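HAD family phosphatase (PDB 2ODA) is of unconfirmed function but belongs to the haloacid dehalogenase (HAD) superfamily and probably has a biochemical role distinct from that of familiar HAD phosphatases. Local coordinates at residues B[43-48]-B[75-80]; B[8-13]-B[94-99]; B[135-140]-B[158-163]. All coordinates share one frame; numbering follows the deposited sequence.

Interaction 1 (B[43-48]-B[75-80]); sequences NALKAL and DWMIAA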
loop_
_atom_site.group_PDB
_atom_site.type_symbol
_atom_site.label_atom_id
_atom_site.label_comp_id
_atom_site.label_asym_id
_atom_site.label_seq_id
_atom_site.Cartn_x
_atom_site.Cartn_y
_atom_site.Cartn_z
ATOM N N ASN B 43 27.135 6.146 9.372
ATOM C CA ASN B 43 26.617 7.370 9.978
ATOM C C ASN B 43 25.067 7.366 9.960
ATOM O O ASN B 43 24.415 7.512 11.013
ATOM C CB ASN B 43 27.214 8.572 9.204
ATOM C CG ASN B 43 26.944 9.919 9.857
ATOM O OD1 ASN B 43 25.830 10.205 10.267
ATOM N ND2 ASN B 43 27.973 10.775 9.913
ATOM N N ALA B 44 24.478 7.192 8.769
ATOM C CA ALA B 44 23.005 7.170 8.666
ATOM C C ALA B 44 22.398 6.061 9.535
ATOM O O ALA B 44 21.391 6.276 10.225
ATOM C CB ALA B 44 22.560 6.998 7.195
ATOM N N LEU B 45 22.989 4.866 9.481
ATOM C CA LEU B 45 22.405 3.703 10.157
ATOM C C LEU B 45 22.550 3.757 11.678
ATOM O O LEU B 45 21.693 3.233 12.383
ATOM C CB LEU B 45 22.963 2.400 9.608
ATOM C CG LEU B 45 22.652 2.129 8.127
ATOM C CD1 LEU B 45 23.314 0.810 7.750
ATOM C CD2 LEU B 45 21.141 2.101 7.848
ATOM N N LYS B 46 23.605 4.395 12.185
ATOM C CA LYS B 46 23.694 4.607 13.643
ATOM C C LYS B 46 22.538 5.442 14.147
ATOM O O LYS B 46 21.897 5.038 15.114
ATOM C CB LYS B 46 25.017 5.222 14.094
ATOM C CG LYS B 46 24.953 5.578 15.589
ATOM C CD LYS B 46 26.317 5.872 16.191
ATOM C CE LYS B 46 26.110 6.294 17.674
ATOM N NZ LYS B 46 25.683 5.147 18.505
ATOM N N ALA B 47 22.261 6.572 13.478
ATOM C CA ALA B 47 21.166 7.470 13.859
ATOM C C ALA B 47 19.847 6.722 13.849
ATOM O O ALA B 47 19.074 6.796 14.823
ATOM C CB ALA B 47 21.103 8.670 12.930
ATOM N N LEU B 48 19.617 5.945 12.789
ATOM C CA LEU B 48 18.352 5.218 12.649
ATOM C C LEU B 48 18.203 4.105 13.678
ATOM O O LEU B 48 17.138 3.947 14.300
ATOM C CB LEU B 48 18.203 4.649 11.229
ATOM C CG LEU B 48 18.100 5.674 10.112
ATOM C CD1 LEU B 48 18.130 4.940 8.737
ATOM C CD2 LEU B 48 16.841 6.551 10.280
ATOM N N ASP B 75 22.234 -7.469 12.245
ATOM C CA ASP B 75 22.159 -7.336 13.704
ATOM C C ASP B 75 20.779 -6.751 14.098
ATOM O O ASP B 75 20.263 -7.056 15.168
ATOM C CB ASP B 75 23.275 -6.400 14.238
ATOM C CG ASP B 75 24.669 -7.065 14.327
ATOM O OD1 ASP B 75 24.791 -8.239 14.735
ATOM O OD2 ASP B 75 25.677 -6.379 14.013
ATOM N N TRP B 76 20.176 -5.922 13.232
ATOM C CA TRP B 76 19.009 -5.140 13.640
ATOM C C TRP B 76 17.996 -4.877 12.532
ATOM O O TRP B 76 16.834 -4.550 12.800
ATOM C CB TRP B 76 19.481 -3.815 14.239
ATOM C CG TRP B 76 20.094 -2.893 13.215
ATOM C CD1 TRP B 76 21.347 -2.982 12.653
ATOM C CD2 TRP B 76 19.463 -1.763 12.614
ATOM N NE1 TRP B 76 21.530 -1.967 11.737
ATOM C CE2 TRP B 76 20.389 -1.198 11.704
ATOM C CE3 TRP B 76 18.196 -1.163 12.756
ATOM C CZ2 TRP B 76 20.089 -0.055 10.950
ATOM C CZ3 TRP B 76 17.904 -0.025 12.005
ATOM C CH2 TRP B 76 18.851 0.515 11.118
HETATM N N MSE B 77 18.426 -4.973 11.277
HETATM C CA MSE B 77 17.519 -4.671 10.185
HETATM C C MSE B 77 16.867 -5.947 9.683
HETATM O O MSE B 77 17.542 -6.959 9.494
HETATM C CB MSE B 77 18.234 -3.923 9.043
HETATM C CG MSE B 77 17.268 -3.292 8.062
HETATM SE SE MSE B 77 18.162 -2.419 6.565
HETATM C CE MSE B 77 19.353 -1.267 7.580
ATOM N N ILE B 78 15.558 -5.870 9.470
ATOM C CA ILE B 78 14.717 -6.961 8.969
ATOM C C ILE B 78 15.022 -7.256 7.498
ATOM O O ILE B 78 15.177 -6.327 6.720
ATOM C CB ILE B 78 13.197 -6.547 9.134
ATOM C CG1 ILE B 78 12.839 -6.300 10.615
ATOM C CG2 ILE B 78 12.233 -7.538 8.462
ATOM C CD1 ILE B 78 13.289 -7.387 11.604
ATOM N N ALA B 79 15.132 -8.535 7.121
ATOM C CA ALA B 79 15.116 -8.908 5.713
ATOM C C ALA B 79 13.658 -8.986 5.231
ATOM O O ALA B 79 12.900 -9.819 5.719
ATOM C CB ALA B 79 15.809 -10.247 5.522
ATOM N N ALA B 80 13.255 -8.123 4.303
ATOM C CA ALA B 80 11.873 -8.194 3.763
ATOM C C ALA B 80 11.598 -9.520 3.040
ATOM O O ALA B 80 12.435 -9.998 2.252
ATOM C CB ALA B 80 11.585 -7.018 2.854
#
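Leu48, which packs on Trp76 across this contact, gives its backbone N to Ala44 O at 3.1 Å, the shortest polar bond inside either segment; it is an ordinary helical bond, and no hydrogen bond spans the two segments. What joins them is apolar contact between one side of helix 41-51 and the residues just before strand 78-79. The CD2 methyl of Leu45 comes in at the edge of the Trp76 ring, near its plane, and lies 3.9 Å from CZ2. The backbone Leu45 O is also 3.9 Å from Trp76 CZ2, from a different direction, a van der Waals approach. The next ring corner, CH2, lies 4.2 Å from Leu48 CB, so the benzo end of the indole rests along the helix from Leu45 to Leu48. Trp76 reaches it with CG set between its backbone N and carbonyl carbon (chi1 69°). Met77, a selenomethionine, starts out straight and bends only at its last torsion (chi3 -54°), which brings CE to 3.8 Å from Leu45 CD2. One leucine methyl thus meets both an aromatic edge and the selenium-bound methyl, each side chain crossing Leu45 at roughly a right angle. Leu48 also packs on Leu9 and Phe11 of strand 9-12, while Trp76 and Met77 lie on Cys55. The helix is the crossover between strands 9-12 and 55-58, and the contact ties it to the approach to edge strand 78-79. With no hydrogen bond across the interface, the match probably rests on shape, chiefly the Leu45 CD2 methyl abutting both the indole edge and Met77 CE.

Interaction 2 (B[8-13]-B[94-99]); sequences ALLFGL and WMALMA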
loop_
_atom_site.group_PDB
_atom_site.type_symbol
_atom_site.label_atom_id
_atom_site.label_comp_id
_atom_site.label_asym_id
_atom_site.label_seq_id
_atom_site.Cartn_x
_atom_site.Cartn_y
_atom_site.Cartn_z
ATOM N N ALA B 8 8.376 3.984 9.066
ATOM C CA ALA B 8 9.224 2.880 8.624
ATOM C C ALA B 8 10.057 3.355 7.436
ATOM O O ALA B 8 9.611 4.215 6.675
ATOM C CB ALA B 8 8.379 1.676 8.218
ATOM N N LEU B 9 11.242 2.773 7.295
ATOM C CA LEU B 9 12.093 2.997 6.144
ATOM C C LEU B 9 12.449 1.672 5.489
ATOM O O LEU B 9 12.826 0.693 6.165
ATOM C CB LEU B 9 13.369 3.766 6.525
ATOM C CG LEU B 9 13.249 5.139 7.206
ATOM C CD1 LEU B 9 14.636 5.660 7.589
ATOM C CD2 LEU B 9 12.558 6.151 6.289
ATOM N N LEU B 10 12.316 1.639 4.167
ATOM C CA LEU B 10 12.715 0.482 3.353
ATOM C C LEU B 10 13.954 0.839 2.574
ATOM O O LEU B 10 14.027 1.945 2.038
ATOM C CB LEU B 10 11.601 0.125 2.375
ATOM C CG LEU B 10 10.232 -0.115 3.026
ATOM C CD1 LEU B 10 9.225 -0.500 1.927
ATOM C CD2 LEU B 10 10.302 -1.197 4.131
ATOM N N PHE B 11 14.916 -0.090 2.488
ATOM C CA PHE B 11 16.159 0.150 1.737
ATOM C C PHE B 11 16.404 -0.966 0.745
ATOM O O PHE B 11 16.268 -2.136 1.078
ATOM C CB PHE B 11 17.377 0.133 2.676
ATOM C CG PHE B 11 17.440 1.275 3.633
ATOM C CD1 PHE B 11 16.833 1.183 4.887
ATOM C CD2 PHE B 11 18.156 2.421 3.315
ATOM C CE1 PHE B 11 16.924 2.254 5.802
ATOM C CE2 PHE B 11 18.265 3.485 4.226
ATOM C CZ PHE B 11 17.647 3.386 5.470
ATOM N N GLY B 12 16.805 -0.624 -0.471
ATOM C CA GLY B 12 17.463 -1.640 -1.303
ATOM C C GLY B 12 18.711 -2.150 -0.568
ATOM O O GLY B 12 19.314 -1.428 0.216
ATOM N N LEU B 13 19.116 -3.385 -0.826
ATOM C CA LEU B 13 20.342 -3.884 -0.244
ATOM C C LEU B 13 21.565 -3.602 -1.132
ATOM O O LEU B 13 22.349 -2.673 -0.853
ATOM C CB LEU B 13 20.192 -5.372 0.133
ATOM C CG LEU B 13 21.390 -6.026 0.845
ATOM C CD1 LEU B 13 21.663 -5.466 2.287
ATOM C CD2 LEU B 13 21.173 -7.528 0.857
ATOM N N TRP B 94 5.028 -3.566 -0.144
ATOM C CA TRP B 94 3.959 -3.881 0.795
ATOM C C TRP B 94 4.332 -5.018 1.717
ATOM O O TRP B 94 4.080 -4.958 2.929
ATOM C CB TRP B 94 2.676 -4.212 0.051
ATOM C CG TRP B 94 2.052 -3.017 -0.599
ATOM C CD1 TRP B 94 2.205 -1.694 -0.251
ATOM C CD2 TRP B 94 1.121 -3.044 -1.681
ATOM N NE1 TRP B 94 1.429 -0.897 -1.086
ATOM C CE2 TRP B 94 0.761 -1.707 -1.969
ATOM C CE3 TRP B 94 0.576 -4.071 -2.457
ATOM C CZ2 TRP B 94 -0.154 -1.375 -2.991
ATOM C CZ3 TRP B 94 -0.338 -3.739 -3.475
ATOM C CH2 TRP B 94 -0.669 -2.404 -3.744
HETATM N N MSE B 95 4.961 -6.053 1.161
HETATM C CA MSE B 95 5.370 -7.169 1.996
HETATM C C MSE B 95 6.407 -6.805 3.047
HETATM O O MSE B 95 6.352 -7.305 4.159
HETATM C CB MSE B 95 5.784 -8.363 1.156
HETATM C CG MSE B 95 4.574 -9.131 0.744
HETATM SE SE MSE B 95 5.043 -10.466 -0.567
HETATM C CE MSE B 95 6.196 -11.535 0.534
ATOM N N ALA B 96 7.318 -5.900 2.702
ATOM C CA ALA B 96 8.292 -5.380 3.638
ATOM C C ALA B 96 7.612 -4.596 4.747
ATOM O O ALA B 96 7.961 -4.748 5.926
ATOM C CB ALA B 96 9.275 -4.484 2.911
ATOM N N LEU B 97 6.665 -3.729 4.386
ATOM C CA LEU B 97 5.918 -2.979 5.421
ATOM C C LEU B 97 5.170 -3.920 6.383
ATOM O O LEU B 97 5.170 -3.725 7.606
ATOM C CB LEU B 97 4.982 -1.936 4.777
ATOM C CG LEU B 97 5.635 -0.841 3.920
ATOM C CD1 LEU B 97 4.538 0.022 3.273
ATOM C CD2 LEU B 97 6.614 0.014 4.780
HETATM N N MSE B 98 4.528 -4.946 5.836
HETATM C CA MSE B 98 3.856 -5.954 6.663
HETATM C C MSE B 98 4.787 -6.690 7.614
HETATM O O MSE B 98 4.430 -6.942 8.774
HETATM C CB MSE B 98 3.077 -6.930 5.787
HETATM C CG MSE B 98 1.873 -6.241 5.153
HETATM SE SE MSE B 98 0.859 -7.503 4.068
HETATM C CE MSE B 98 1.682 -7.233 2.414
ATOM N N ALA B 99 5.989 -6.998 7.132
ATOM C CA ALA B 99 7.035 -7.626 7.943
ATOM C C ALA B 99 7.449 -6.741 9.112
ATOM O O ALA B 99 7.900 -7.248 10.134
ATOM C CB ALA B 99 8.254 -7.982 7.073
#
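Leu10 points from strand 9-12 toward Ala96 and Leu97 of helix 91-99, and its contacts multiply with distance from the backbone. Its CB aims at the helix without coming into close contact with it. CG is the first atom to touch, 4.0 Å from Leu97 CD2. At the fork, CD2 presses on Ala96 CB at 3.7 Å, the shortest distance across the two segments, and also lies 3.9 Å from Leu97 CD2. The other branch, CD1, has the same two partners in reverse order: Leu97 CD2 at 3.9 Å and Ala96 CB at 4.1 Å. The CD2 methyl of Leu97 therefore sits against both branches of Leu10, and the two leucines cross at about a right angle. Strand 9-12 is a central strand of the parallel 3-2-1-4-5-6 sheet of a Rossmann-like HAD core, bonded to strands 55-58 and 109-112. In HAD phosphatases the end of this strand usually carries the nucleophilic aspartate; here it runs into Gly12 and Leu13. Leu97 has its CG anti to the carbonyl carbon (chi1 -61°), and from there CD2 extends on to Ala8 CB, 4.2 Å away. Ala96, having just a methyl, lets the helix come close: its CA is 7.3 Å from that of Leu10. The helix also meets the second subunit: Trp94 stacks on Trp94 of that chain, and Leu97 packs on the same ring.

Interaction 3 (B[135-140]-B[158-163]); sequences GPLCGL and AQATLK
Leu137 CG and Cys138 SG both lie anti to the carbonyl carbon of their own residue (chi1 -69° and -57°), which carries the two leucine methyls and the SG atom to helix 150-167 near Ala160. The backbones are close here, with Leu137 CA 5.9 Å from Ala160 CA. The methyl of Ala160 is touched by both residues: Cys138 SG at 4.1 Å and Leu137 CB at 4.2 Å. Farther out, Leu137 divides its two tips along Lys163, with CD1 4.0 Å from CB of that lysine and CD2 4.0 Å from its CD. Lys163 is extended beyond CG, so its methylene chain slants across the leucine. The loop that presents these groups follows strand 127-131 and is folded back on itself: Gly139 N bonds to Gly135 O at 2.8 Å, and Gly139 has a positive phi (64°) where the turn ends. Leu137 also packs on Pro115, at the start of helix 115-123. No hydrogen bond or charge pairing crosses between the segments, so the loop is held to the helix by van der Waals contact, in which Lys163 serves through its aliphatic part.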
loop_
_atom_site.group_PDB
_atom_site.type_symbol
_atom_site.label_atom_id
_atom_site.label_comp_id
_atom_site.label_asym_id
_atom_site.label_seq_id
_atom_site.Cartn_x
_atom_site.Cartn_y
_atom_site.Cartn_z
ATOM N N GLY B 135 24.293 3.208 -7.335
ATOM C CA GLY B 135 23.299 2.300 -7.920
ATOM C C GLY B 135 23.664 1.815 -9.311
ATOM O O GLY B 135 24.704 2.211 -9.846
ATOM N N PRO B 136 22.788 0.994 -9.936
ATOM C CA PRO B 136 23.097 0.402 -11.250
ATOM C C PRO B 136 23.226 1.385 -12.426
ATOM O O PRO B 136 23.877 1.061 -13.423
ATOM C CB PRO B 136 21.931 -0.601 -11.478
ATOM C CG PRO B 136 20.795 -0.031 -10.696
ATOM C CD PRO B 136 21.457 0.585 -9.449
ATOM N N LEU B 137 22.629 2.574 -12.328
ATOM C CA LEU B 137 22.754 3.579 -13.394
ATOM C C LEU B 137 24.176 4.120 -13.466
ATOM O O LEU B 137 24.628 4.582 -14.521
ATOM C CB LEU B 137 21.797 4.741 -13.182
ATOM C CG LEU B 137 20.325 4.404 -13.372
ATOM C CD1 LEU B 137 19.459 5.536 -12.825
ATOM C CD2 LEU B 137 20.040 4.168 -14.847
ATOM N N CYS B 138 24.871 4.067 -12.339
ATOM C CA CYS B 138 26.313 4.310 -12.324
ATOM C C CYS B 138 27.075 2.989 -12.558
ATOM O O CYS B 138 27.919 2.910 -13.443
ATOM C CB CYS B 138 26.717 4.990 -11.005
ATOM S SG CYS B 138 25.820 6.561 -10.715
ATOM N N GLY B 139 26.783 1.969 -11.759
ATOM C CA GLY B 139 27.267 0.620 -12.011
ATOM C C GLY B 139 28.783 0.468 -11.951
ATOM O O GLY B 139 29.344 -0.400 -12.616
ATOM N N LEU B 140 29.458 1.315 -11.174
ATOM C CA LEU B 140 30.903 1.197 -11.063
ATOM C C LEU B 140 31.314 0.781 -9.653
ATOM O O LEU B 140 30.771 1.290 -8.651
ATOM C CB LEU B 140 31.591 2.502 -11.467
ATOM C CG LEU B 140 31.408 3.009 -12.904
ATOM C CD1 LEU B 140 32.198 4.304 -13.056
ATOM C CD2 LEU B 140 31.913 1.973 -13.871
ATOM N N ALA B 158 24.885 13.481 -11.996
ATOM C CA ALA B 158 23.882 14.300 -12.655
ATOM C C ALA B 158 22.991 13.480 -13.616
ATOM O O ALA B 158 21.777 13.661 -13.651
ATOM C CB ALA B 158 24.548 15.497 -13.369
ATOM N N GLN B 159 23.590 12.559 -14.377
ATOM C CA GLN B 159 22.814 11.701 -15.289
ATOM C C GLN B 159 21.849 10.787 -14.535
ATOM O O GLN B 159 20.663 10.713 -14.891
ATOM C CB GLN B 159 23.725 10.874 -16.207
ATOM C CG GLN B 159 24.317 11.736 -17.282
ATOM C CD GLN B 159 25.499 11.107 -18.007
ATOM O OE1 GLN B 159 26.041 10.065 -17.594
ATOM N NE2 GLN B 159 25.922 11.759 -19.081
ATOM N N ALA B 160 22.358 10.099 -13.516
ATOM C CA ALA B 160 21.524 9.252 -12.627
ATOM C C ALA B 160 20.405 10.033 -11.938
ATOM O O ALA B 160 19.282 9.533 -11.834
ATOM C CB ALA B 160 22.387 8.563 -11.568
ATOM N N THR B 161 20.735 11.236 -11.462
ATOM C CA THR B 161 19.783 12.131 -10.782
ATOM C C THR B 161 18.611 12.502 -11.701
ATOM O O THR B 161 17.434 12.420 -11.306
ATOM C CB THR B 161 20.500 13.407 -10.198
ATOM O OG1 THR B 161 21.451 13.011 -9.200
ATOM C CG2 THR B 161 19.492 14.363 -9.562
ATOM N N LEU B 162 18.912 12.873 -12.940
ATOM C CA LEU B 162 17.838 13.180 -13.867
ATOM C C LEU B 162 16.920 11.996 -14.216
ATOM O O LEU B 162 15.717 12.161 -14.272
ATOM C CB LEU B 162 18.361 13.905 -15.114
ATOM C CG LEU B 162 18.937 15.302 -14.822
ATOM C CD1 LEU B 162 19.327 15.948 -16.153
ATOM C CD2 LEU B 162 17.937 16.186 -14.078
ATOM N N LYS B 163 17.499 10.824 -14.460
ATOM C CA LYS B 163 16.749 9.588 -14.682
ATOM C C LYS B 163 15.863 9.230 -13.492
ATOM O O LYS B 163 14.701 8.862 -13.661
ATOM C CB LYS B 163 17.721 8.443 -15.019
ATOM C CG LYS B 163 18.294 8.614 -16.456
ATOM C CD LYS B 163 19.404 7.617 -16.722
ATOM C CE LYS B 163 20.143 7.914 -18.039
ATOM N NZ LYS B 163 21.228 6.906 -18.210
#

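How the interactions relate
From the N terminus, strand 9-12 opens the loop that interaction 2 closes at helix 91-99, 81 residues on. Interaction 1 is nested within it, joining helix 41-51 to the residues just before strand 78-79. The two meet through opposite faces of one strand: Leu9 and Phe11 face Leu48, while Leu10 faces helix 91-99. Ala80 CB also lies 3.4 Å from Ala96 CB. Interaction 3 comes later in series, fastening the loop after strand 127-131 to helix 150-167. Its centre is about 24 Å from that of interaction 1 and about 23 Å from that of interaction 2, across the chain's centre, and it touches neither.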